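Local coordinates for cyclodipeptide synthetase (Mycobacterium tuberculosis, PDB 2X9Q), which probably joins two tyrosines delivered by tyrosyl-tRNA into cyclo(L-Tyr-L-Tyr), without ATP, as an intermediate on the way to mycocyclosin, at residues A[67-72]-A[276-281]; A[115-120]-A[165-170]; A[176-181]-A[241-246]. All blocks are in the same frame, centred on the assembly; numbering follows the deposited sequence.

Contact 1: A[67-72]-A[276-281]; sequences RPFTQQ and QGHAIV
Arg67 and Ile280 face each other as a hydrogen-bonded antiparallel pair, and this is the tight part of the contact. Arg67 N donates to Ile280 O at 2.8 Å, and Ile280 N returns a bond to Arg67 O. Phe69 N adds a third bond to His278 O, 2.9 Å long. Between these bonds Pro68 and Ala279 make a non-hydrogen-bonded pair, with Ala279 CB 3.9 Å from Pro68 CA.

The side chains of Arg67 and Ile280 run side by side and point the same way. The Arg67 chain leaves extended and bends at chi3 (53°), which turns the guanidinium back over Ile280. Ile280 CB lies over one face of that group, and Ile280 CG1 is 3.8 Å from Arg67 NH2. Ile280 CD1 also meets the edge of the Phe69 ring, 4.1 Å from Phe69 CD1. Farther along, the packing is looser. The Phe69 and His278 rings sit obliquely, 6.0 Å between centroids, and His278 bonds through its two ring nitrogens to Asn251 O and Leu257 N. Phe69 is partly exposed, and its ring leads away to Gln50, Tyr264 and Ala260. The chain leaves the strand after Pro68, and Thr70 N-caps helix 71-79, its OG1 hydrogen-bonded to Cys73 N and, weakly, to Gln72 N. The contact joins the antiparallel strands 64-68 and 276-283 in the mixed sheet of the Rossmann-like cyclodipeptide synthase fold.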
loop_
_atom_site.group_PDB
_atom_site.type_symbol
_atom_site.label_atom_id
_atom_site.label_comp_id
_atom_site.label_asym_id
_atom_site.label_seq_id
_atom_site.Cartn_x
_atom_site.Cartn_y
_atom_site.Cartn_z
ATOM N N ARG A 67 -12.980 4.436 -4.888
ATOM C CA ARG A 67 -12.599 5.372 -5.944
ATOM C C ARG A 67 -11.330 4.899 -6.667
ATOM O O ARG A 67 -10.156 5.168 -6.216
ATOM C CB ARG A 67 -12.464 6.780 -5.374
ATOM C CG ARG A 67 -12.294 7.818 -6.540
ATOM C CD ARG A 67 -12.293 9.290 -6.084
ATOM N NE ARG A 67 -11.307 9.594 -5.017
ATOM C CZ ARG A 67 -9.974 9.751 -5.167
ATOM N NH1 ARG A 67 -9.371 9.619 -6.365
ATOM N NH2 ARG A 67 -9.220 10.087 -4.106
ATOM N N PRO A 68 -11.532 4.223 -7.816
ATOM C CA PRO A 68 -10.338 3.827 -8.581
ATOM C C PRO A 68 -9.570 5.064 -9.047
ATOM O O PRO A 68 -10.160 6.095 -9.394
ATOM C CB PRO A 68 -10.899 3.005 -9.763
ATOM C CG PRO A 68 -12.349 2.567 -9.236
ATOM C CD PRO A 68 -12.792 3.828 -8.497
ATOM N N PHE A 69 -8.257 4.941 -9.056
ATOM C CA PHE A 69 -7.415 6.093 -9.330
ATOM C C PHE A 69 -7.481 6.509 -10.833
ATOM O O PHE A 69 -7.525 7.689 -11.073
ATOM C CB PHE A 69 -5.954 5.813 -8.952
ATOM C CG PHE A 69 -5.085 7.045 -8.991
ATOM C CD1 PHE A 69 -5.206 8.028 -7.999
ATOM C CD2 PHE A 69 -4.137 7.189 -9.994
ATOM C CE1 PHE A 69 -4.404 9.160 -8.008
ATOM C CE2 PHE A 69 -3.305 8.343 -10.066
ATOM C CZ PHE A 69 -3.418 9.318 -9.030
ATOM N N THR A 70 -7.507 5.554 -11.772
ATOM C CA THR A 70 -7.667 5.852 -13.201
ATOM C C THR A 70 -8.832 5.019 -13.788
ATOM O O THR A 70 -9.304 4.075 -13.170
ATOM C CB THR A 70 -6.437 5.481 -14.109
ATOM O OG1 THR A 70 -6.256 4.031 -14.088
ATOM C CG2 THR A 70 -5.169 6.248 -13.651
ATOM N N GLN A 71 -9.211 5.309 -15.040
ATOM C CA GLN A 71 -10.263 4.482 -15.694
ATOM C C GLN A 71 -9.798 3.054 -15.873
ATOM O O GLN A 71 -10.625 2.116 -15.946
ATOM C CB GLN A 71 -10.507 4.990 -17.093
ATOM C CG GLN A 71 -10.925 6.396 -17.180
ATOM C CD GLN A 71 -11.323 6.707 -18.659
ATOM O OE1 GLN A 71 -12.432 6.337 -19.087
ATOM N NE2 GLN A 71 -10.406 7.299 -19.429
ATOM N N GLN A 72 -8.489 2.841 -16.023
ATOM C CA GLN A 72 -8.060 1.457 -16.168
ATOM C C GLN A 72 -8.073 0.691 -14.800
ATOM O O GLN A 72 -8.373 -0.503 -14.753
ATOM C CB GLN A 72 -6.645 1.433 -16.745
ATOM C CG GLN A 72 -6.708 1.939 -18.257
ATOM C CD GLN A 72 -5.376 1.984 -18.960
ATOM O OE1 GLN A 72 -5.288 2.590 -20.018
ATOM N NE2 GLN A 72 -4.340 1.306 -18.434
ATOM N N GLN A 276 -2.195 -4.046 -12.907
ATOM C CA GLN A 276 -2.208 -3.515 -11.525
ATOM C C GLN A 276 -3.013 -2.204 -11.440
ATOM O O GLN A 276 -2.846 -1.303 -12.254
ATOM C CB GLN A 276 -0.745 -3.187 -11.087
ATOM C CG GLN A 276 -0.704 -2.493 -9.666
ATOM C CD GLN A 276 -1.038 -3.480 -8.589
ATOM O OE1 GLN A 276 -0.453 -4.554 -8.552
ATOM N NE2 GLN A 276 -1.960 -3.130 -7.707
ATOM N N GLY A 277 -3.881 -2.068 -10.451
ATOM C CA GLY A 277 -4.576 -0.804 -10.254
ATOM C C GLY A 277 -4.535 -0.333 -8.808
ATOM O O GLY A 277 -4.100 -1.066 -7.881
ATOM N N HIS A 278 -5.010 0.877 -8.603
ATOM C CA HIS A 278 -5.093 1.443 -7.229
ATOM C C HIS A 278 -6.486 2.005 -7.041
ATOM O O HIS A 278 -7.049 2.557 -7.997
ATOM C CB HIS A 278 -4.037 2.601 -7.123
ATOM C CG HIS A 278 -4.069 3.402 -5.854
ATOM N ND1 HIS A 278 -4.225 2.824 -4.601
ATOM C CD2 HIS A 278 -3.852 4.731 -5.637
ATOM C CE1 HIS A 278 -4.113 3.772 -3.676
ATOM N NE2 HIS A 278 -3.886 4.938 -4.286
ATOM N N ALA A 279 -7.045 1.879 -5.827
ATOM C CA ALA A 279 -8.240 2.547 -5.450
ATOM C C ALA A 279 -8.138 3.139 -4.069
ATOM O O ALA A 279 -7.581 2.540 -3.157
ATOM C CB ALA A 279 -9.502 1.585 -5.488
ATOM N N ILE A 280 -8.770 4.291 -3.902
ATOM C CA ILE A 280 -8.888 4.916 -2.608
ATOM C C ILE A 280 -10.230 4.425 -2.014
ATOM O O ILE A 280 -11.297 4.548 -2.678
ATOM C CB ILE A 280 -8.853 6.450 -2.751
ATOM C CG1 ILE A 280 -7.427 6.847 -3.170
ATOM C CG2 ILE A 280 -9.129 7.087 -1.357
ATOM C CD1 ILE A 280 -7.198 6.710 -4.697
ATOM N N VAL A 281 -10.167 3.827 -0.839
ATOM C CA VAL A 281 -11.330 3.131 -0.262
ATOM C C VAL A 281 -11.559 3.707 1.101
ATOM O O VAL A 281 -10.650 3.646 1.948
ATOM C CB VAL A 281 -11.094 1.612 -0.111
ATOM C CG1 VAL A 281 -12.261 0.984 0.556
ATOM C CG2 VAL A 281 -10.820 0.969 -1.492
#

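Contact 2: A[115-120]-A[165-170]; sequences FVYTDV and LCVRPM
Tyr117 and Pro169 lie side by side and point the same way. Pro169 CA sits over one face of the tyrosine ring, a CH-pi contact 3.8 Å from the centroid. Val167 CG2 meets the same ring at its edge, 3.5 Å from Tyr117 CE1. The Tyr117 chi1 of 62° sets CG between the backbone N and the carbonyl carbon, which brings the ring across to strand 165-169. Asp119 OD2 touches Pro169 CB at 3.3 Å.

Where Val116 and Arg168 point, the selenomethionine at position 170 folds back at chi2 and chi3 and brings CE to 3.6 Å from Val116 CG1. Four backbone bonds fix the parallel register, from Phe115 N to Cys166 O at one end to Met170 N to Tyr117 O at the other. A water accepts from Arg168 NE at 2.6 Å and donates to Phe115 O.

Farther out, Asp114 holds the Arg168 guanidinium in a salt bridge, and Ser171 OG bonds Asp119 OD2. Helix 133-158 packs Ile151 against Phe115, Tyr117 and Val167. Thr118 OG1 bonds Glu233, which by similarity may be critical for catalysis. This is the parallel edge of a Rossmann-like sheet, its strand 112-117 ending beside the probable active site.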
loop_
_atom_site.group_PDB
_atom_site.type_symbol
_atom_site.label_atom_id
_atom_site.label_comp_id
_atom_site.label_asym_id
_atom_site.label_seq_id
_atom_site.Cartn_x
_atom_site.Cartn_y
_atom_site.Cartn_z
ATOM N N PHE A 115 -4.437 -8.943 3.128
ATOM C CA PHE A 115 -4.153 -7.822 3.977
ATOM C C PHE A 115 -2.639 -7.900 4.050
ATOM O O PHE A 115 -2.112 -9.006 4.222
ATOM C CB PHE A 115 -4.635 -8.084 5.425
ATOM C CG PHE A 115 -6.051 -7.809 5.669
ATOM C CD1 PHE A 115 -6.490 -6.508 5.734
ATOM C CD2 PHE A 115 -6.969 -8.871 5.839
ATOM C CE1 PHE A 115 -7.821 -6.200 6.034
ATOM C CE2 PHE A 115 -8.320 -8.583 6.100
ATOM C CZ PHE A 115 -8.736 -7.249 6.216
ATOM N N VAL A 116 -1.938 -6.773 3.903
ATOM C CA VAL A 116 -0.472 -6.771 4.041
ATOM C C VAL A 116 -0.127 -5.620 5.027
ATOM O O VAL A 116 -0.448 -4.494 4.790
ATOM C CB VAL A 116 0.190 -6.518 2.657
ATOM C CG1 VAL A 116 1.681 -6.397 2.818
ATOM C CG2 VAL A 116 -0.166 -7.709 1.637
ATOM N N TYR A 117 0.472 -5.936 6.171
ATOM C CA TYR A 117 0.805 -4.885 7.119
ATOM C C TYR A 117 2.271 -4.531 7.019
ATOM O O TYR A 117 3.160 -5.387 6.805
ATOM C CB TYR A 117 0.376 -5.218 8.577
ATOM C CG TYR A 117 1.051 -6.450 9.134
ATOM C CD1 TYR A 117 0.512 -7.696 8.889
ATOM C CD2 TYR A 117 2.278 -6.373 9.869
ATOM C CE1 TYR A 117 1.105 -8.848 9.367
ATOM C CE2 TYR A 117 2.903 -7.568 10.359
ATOM C CZ TYR A 117 2.275 -8.760 10.152
ATOM O OH TYR A 117 2.854 -9.967 10.509
ATOM N N THR A 118 2.531 -3.249 7.143
ATOM C CA THR A 118 3.899 -2.782 6.947
ATOM C C THR A 118 4.719 -3.053 8.245
ATOM O O THR A 118 4.332 -2.617 9.291
ATOM C CB THR A 118 3.933 -1.331 6.460
ATOM O OG1 THR A 118 3.329 -1.302 5.163
ATOM C CG2 THR A 118 5.452 -0.846 6.248
ATOM N N ASP A 119 5.795 -3.822 8.173
ATOM C CA ASP A 119 6.572 -4.089 9.385
ATOM C C ASP A 119 8.063 -3.744 9.158
ATOM O O ASP A 119 8.981 -4.379 9.750
ATOM C CB ASP A 119 6.400 -5.564 9.787
ATOM C CG ASP A 119 6.984 -6.484 8.754
ATOM O OD1 ASP A 119 6.929 -6.140 7.521
ATOM O OD2 ASP A 119 7.495 -7.558 9.122
ATOM N N VAL A 120 8.329 -2.850 8.214
ATOM C CA VAL A 120 9.716 -2.513 7.869
ATOM C C VAL A 120 9.796 -0.982 7.885
ATOM O O VAL A 120 8.796 -0.302 7.572
ATOM C CB VAL A 120 10.098 -3.029 6.442
ATOM C CG1 VAL A 120 10.445 -4.573 6.520
ATOM C CG2 VAL A 120 8.972 -2.678 5.413
ATOM N N LEU A 165 -8.855 -15.285 1.928
ATOM C CA LEU A 165 -8.385 -14.128 2.660
ATOM C C LEU A 165 -7.191 -14.512 3.516
ATOM O O LEU A 165 -7.247 -15.561 4.223
ATOM C CB LEU A 165 -9.538 -13.646 3.499
ATOM C CG LEU A 165 -9.172 -12.586 4.477
ATOM C CD1 LEU A 165 -8.893 -11.271 3.663
ATOM C CD2 LEU A 165 -10.401 -12.461 5.287
ATOM N N CYS A 166 -6.077 -13.754 3.366
ATOM C CA CYS A 166 -4.784 -14.063 3.989
ATOM C C CYS A 166 -4.207 -12.757 4.574
ATOM O O CYS A 166 -4.605 -11.658 4.151
ATOM C CB CYS A 166 -3.828 -14.580 2.923
ATOM S SG CYS A 166 -4.252 -16.294 2.302
ATOM N N VAL A 167 -3.311 -12.853 5.562
ATOM C CA VAL A 167 -2.612 -11.682 6.099
ATOM C C VAL A 167 -1.155 -12.023 6.017
ATOM O O VAL A 167 -0.772 -13.171 6.220
ATOM C CB VAL A 167 -2.959 -11.327 7.563
ATOM C CG1 VAL A 167 -3.070 -12.574 8.504
ATOM C CG2 VAL A 167 -1.916 -10.237 8.144
ATOM N N ARG A 168 -0.310 -11.053 5.688
ATOM C CA ARG A 168 1.107 -11.330 5.895
ATOM C C ARG A 168 1.877 -10.033 6.041
ATOM O O ARG A 168 1.389 -9.013 5.625
ATOM C CB ARG A 168 1.694 -12.138 4.770
ATOM C CG ARG A 168 1.944 -11.351 3.533
ATOM C CD ARG A 168 2.225 -12.342 2.338
ATOM N NE ARG A 168 0.956 -12.791 1.761
ATOM C CZ ARG A 168 0.815 -13.824 0.909
ATOM N NH1 ARG A 168 1.850 -14.541 0.512
ATOM N NH2 ARG A 168 -0.376 -14.144 0.456
ATOM N N PRO A 169 3.076 -10.110 6.633
ATOM C CA PRO A 169 3.847 -8.879 6.762
ATOM C C PRO A 169 4.529 -8.496 5.452
ATOM O O PRO A 169 4.936 -9.370 4.665
ATOM C CB PRO A 169 4.912 -9.241 7.820
ATOM C CG PRO A 169 5.136 -10.757 7.647
ATOM C CD PRO A 169 3.821 -11.321 7.083
HETATM N N MSE A 170 4.750 -7.190 5.252
HETATM C CA MSE A 170 5.451 -6.730 4.095
HETATM C C MSE A 170 6.859 -7.383 3.965
HETATM O O MSE A 170 7.334 -7.695 2.812
HETATM C CB MSE A 170 5.558 -5.133 4.142
HETATM C CG MSE A 170 6.270 -4.531 2.813
HETATM SE SE MSE A 170 5.056 -4.912 1.264
HETATM C CE MSE A 170 3.669 -3.634 1.730
HETATM O O HOH W 1 -1.224 -11.822 2.863
#

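Contact 3: A[176-181]-A[241-246]; sequences NEAYRE and PAILGV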
loop_
_atom_site.group_PDB
_atom_site.type_symbol
_atom_site.label_atom_id
_atom_site.label_comp_id
_atom_site.label_asym_id
_atom_site.label_seq_id
_atom_site.Cartn_x
_atom_site.Cartn_y
_atom_site.Cartn_z
ATOM N N ASN A 176 10.605 -13.016 -1.984
ATOM C CA ASN A 176 9.895 -13.264 -3.229
ATOM C C ASN A 176 10.755 -12.690 -4.388
ATOM O O ASN A 176 11.164 -11.518 -4.360
ATOM C CB ASN A 176 8.506 -12.603 -3.145
ATOM C CG ASN A 176 7.716 -12.756 -4.430
ATOM O OD1 ASN A 176 7.982 -12.050 -5.369
ATOM N ND2 ASN A 176 6.716 -13.666 -4.460
ATOM N N GLU A 177 11.136 -13.524 -5.359
ATOM C CA GLU A 177 11.987 -13.026 -6.460
ATOM C C GLU A 177 11.364 -11.861 -7.279
ATOM O O GLU A 177 12.061 -10.911 -7.538
ATOM C CB GLU A 177 12.423 -14.190 -7.417
ATOM C CG GLU A 177 13.596 -13.798 -8.284
ATOM C CD GLU A 177 13.917 -14.882 -9.394
ATOM O OE1 GLU A 177 12.986 -15.579 -9.889
ATOM O OE2 GLU A 177 15.121 -15.026 -9.774
ATOM N N ALA A 178 10.075 -11.895 -7.655
ATOM C CA ALA A 178 9.500 -10.756 -8.403
ATOM C C ALA A 178 9.589 -9.435 -7.533
ATOM O O ALA A 178 9.929 -8.375 -8.047
ATOM C CB ALA A 178 8.064 -11.019 -8.787
ATOM N N TYR A 179 9.300 -9.526 -6.231
ATOM C CA TYR A 179 9.336 -8.353 -5.369
ATOM C C TYR A 179 10.760 -7.827 -5.410
ATOM O O TYR A 179 10.999 -6.603 -5.575
ATOM C CB TYR A 179 8.952 -8.747 -3.904
ATOM C CG TYR A 179 9.184 -7.634 -2.912
ATOM C CD1 TYR A 179 10.481 -7.366 -2.383
ATOM C CD2 TYR A 179 8.118 -6.867 -2.474
ATOM C CE1 TYR A 179 10.700 -6.286 -1.444
ATOM C CE2 TYR A 179 8.332 -5.773 -1.552
ATOM C CZ TYR A 179 9.618 -5.514 -1.046
ATOM O OH TYR A 179 9.773 -4.457 -0.176
ATOM N N ARG A 180 11.724 -8.732 -5.197
ATOM C CA ARG A 180 13.108 -8.311 -5.169
ATOM C C ARG A 180 13.578 -7.635 -6.498
ATOM O O ARG A 180 14.334 -6.670 -6.467
ATOM C CB ARG A 180 14.011 -9.520 -4.923
ATOM C CG ARG A 180 14.078 -10.080 -3.548
ATOM C CD ARG A 180 15.096 -11.313 -3.713
ATOM N NE ARG A 180 15.449 -11.932 -2.448
ATOM C CZ ARG A 180 16.695 -12.015 -1.937
ATOM N NH1 ARG A 180 17.764 -11.525 -2.591
ATOM N NH2 ARG A 180 16.880 -12.607 -0.756
ATOM N N GLU A 181 13.129 -8.148 -7.645
ATOM C CA GLU A 181 13.431 -7.534 -8.929
ATOM C C GLU A 181 12.767 -6.164 -9.076
ATOM O O GLU A 181 13.409 -5.230 -9.483
ATOM C CB GLU A 181 13.037 -8.484 -10.097
ATOM C CG GLU A 181 14.080 -9.644 -10.211
ATOM C CD GLU A 181 13.747 -10.746 -11.261
ATOM O OE1 GLU A 181 12.909 -10.478 -12.129
ATOM O OE2 GLU A 181 14.312 -11.885 -11.178
ATOM N N PRO A 241 0.285 -8.687 -9.369
ATOM C CA PRO A 241 0.135 -9.951 -10.172
ATOM C C PRO A 241 1.414 -10.782 -10.300
ATOM O O PRO A 241 1.358 -12.023 -10.154
ATOM C CB PRO A 241 -0.297 -9.406 -11.571
ATOM C CG PRO A 241 -1.227 -8.315 -11.114
ATOM C CD PRO A 241 -0.292 -7.544 -10.086
ATOM N N ALA A 242 2.564 -10.176 -10.569
ATOM C CA ALA A 242 3.858 -10.881 -10.555
ATOM C C ALA A 242 4.220 -11.465 -9.201
ATOM O O ALA A 242 4.701 -12.579 -9.127
ATOM C CB ALA A 242 5.022 -10.003 -11.028
ATOM N N ILE A 243 3.951 -10.745 -8.125
ATOM C CA ILE A 243 4.455 -11.178 -6.822
ATOM C C ILE A 243 3.550 -12.306 -6.262
ATOM O O ILE A 243 4.061 -13.255 -5.670
ATOM C CB ILE A 243 4.408 -9.952 -5.894
ATOM C CG1 ILE A 243 5.462 -8.912 -6.409
ATOM C CG2 ILE A 243 4.558 -10.375 -4.389
ATOM C CD1 ILE A 243 5.288 -7.490 -5.722
ATOM N N LEU A 244 2.240 -12.161 -6.422
ATOM C CA LEU A 244 1.261 -13.092 -5.831
ATOM C C LEU A 244 0.688 -14.100 -6.842
ATOM O O LEU A 244 -0.063 -14.964 -6.455
ATOM C CB LEU A 244 0.125 -12.324 -5.162
ATOM C CG LEU A 244 0.556 -11.554 -3.894
ATOM C CD1 LEU A 244 -0.634 -10.813 -3.314
ATOM C CD2 LEU A 244 1.133 -12.553 -2.873
ATOM N N GLY A 245 1.015 -13.962 -8.132
ATOM C CA GLY A 245 0.498 -14.842 -9.196
ATOM C C GLY A 245 -1.007 -14.772 -9.357
ATOM O O GLY A 245 -1.632 -15.836 -9.432
ATOM N N VAL A 246 -1.620 -13.569 -9.395
ATOM C CA VAL A 246 -3.052 -13.422 -9.566
ATOM C C VAL A 246 -3.225 -12.694 -10.942
ATOM O O VAL A 246 -2.252 -12.165 -11.461
ATOM C CB VAL A 246 -3.668 -12.601 -8.416
ATOM C CG1 VAL A 246 -3.615 -13.463 -7.083
ATOM C CG2 VAL A 246 -2.916 -11.249 -8.279
HETATM O O HOH W 2 6.199 -14.578 -7.689
#
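Chi1 of Asn176 (177°) carries its amide away from the backbone N and across to Ile243, at the end of helix 220-244. Chi2 (-78°) turns the amide so that both ends are used. The Asn176 and Ile243 side chains cross at about a right angle. ND2 gives a hydrogen bond of 2.9 Å to Ile243 O. This bond is bent, 130° at the hydrogen. It arrives in the carbonyl plane on a lone pair of Ile243 O, although that oxygen is tilted from the amide plane of Asn176. OD1 turns to its own helix and accepts from Tyr179 N at 3.0 Å, a straighter bond. One amide therefore caps the start of helix 177-192 and grips a carbonyl near the end of another helix. Water 2 donates to Ala242 O at 2.9 Å and accepts a weak bond from Asn176 ND2.

Apolar groups fill in beside the amide. Ala178 CB rests against Ala242 CB at 3.9 Å. Ile243 CG1 comes to 3.9 Å from Tyr179 N, and its CD1 approaches Tyr179 CB more loosely. Ile243 CG2 lies against the Asn176 amide, 3.9 Å from OD1. Ile243 is buried further by Phe173, Pro235 and Leu236. Ala242 is exposed.

The Tyr179 hydroxyl bonds Ala232 O, next to Glu233; Ala232 is a substrate-binding residue by similarity. The whole is an asparagine N-cap whose amide also bridges to the C-terminal end of a second helix.

Contacts 1 and 2 belong to the same mixed sheet but lie on opposite sides of the chain's centre, about 20 Å apart between centres. Contact 1 is the more buried and antiparallel. Contact 2 is parallel, partly buried, and includes the outermost strand 165-169. Contact 3 joins two helices instead of strands. It is also partly buried. Its one direct hydrogen bond across the segments comes from a side-chain amide, beside small apolar packing, where the other two use runs of backbone bonds. It touches both neighbours by packing: Pro241 CD meets Gln276 OE1, and Leu244 CD2 meets Arg168 NH2. Strand 165-169 of contact 2 is followed in the chain by helix 177-192 of contact 3.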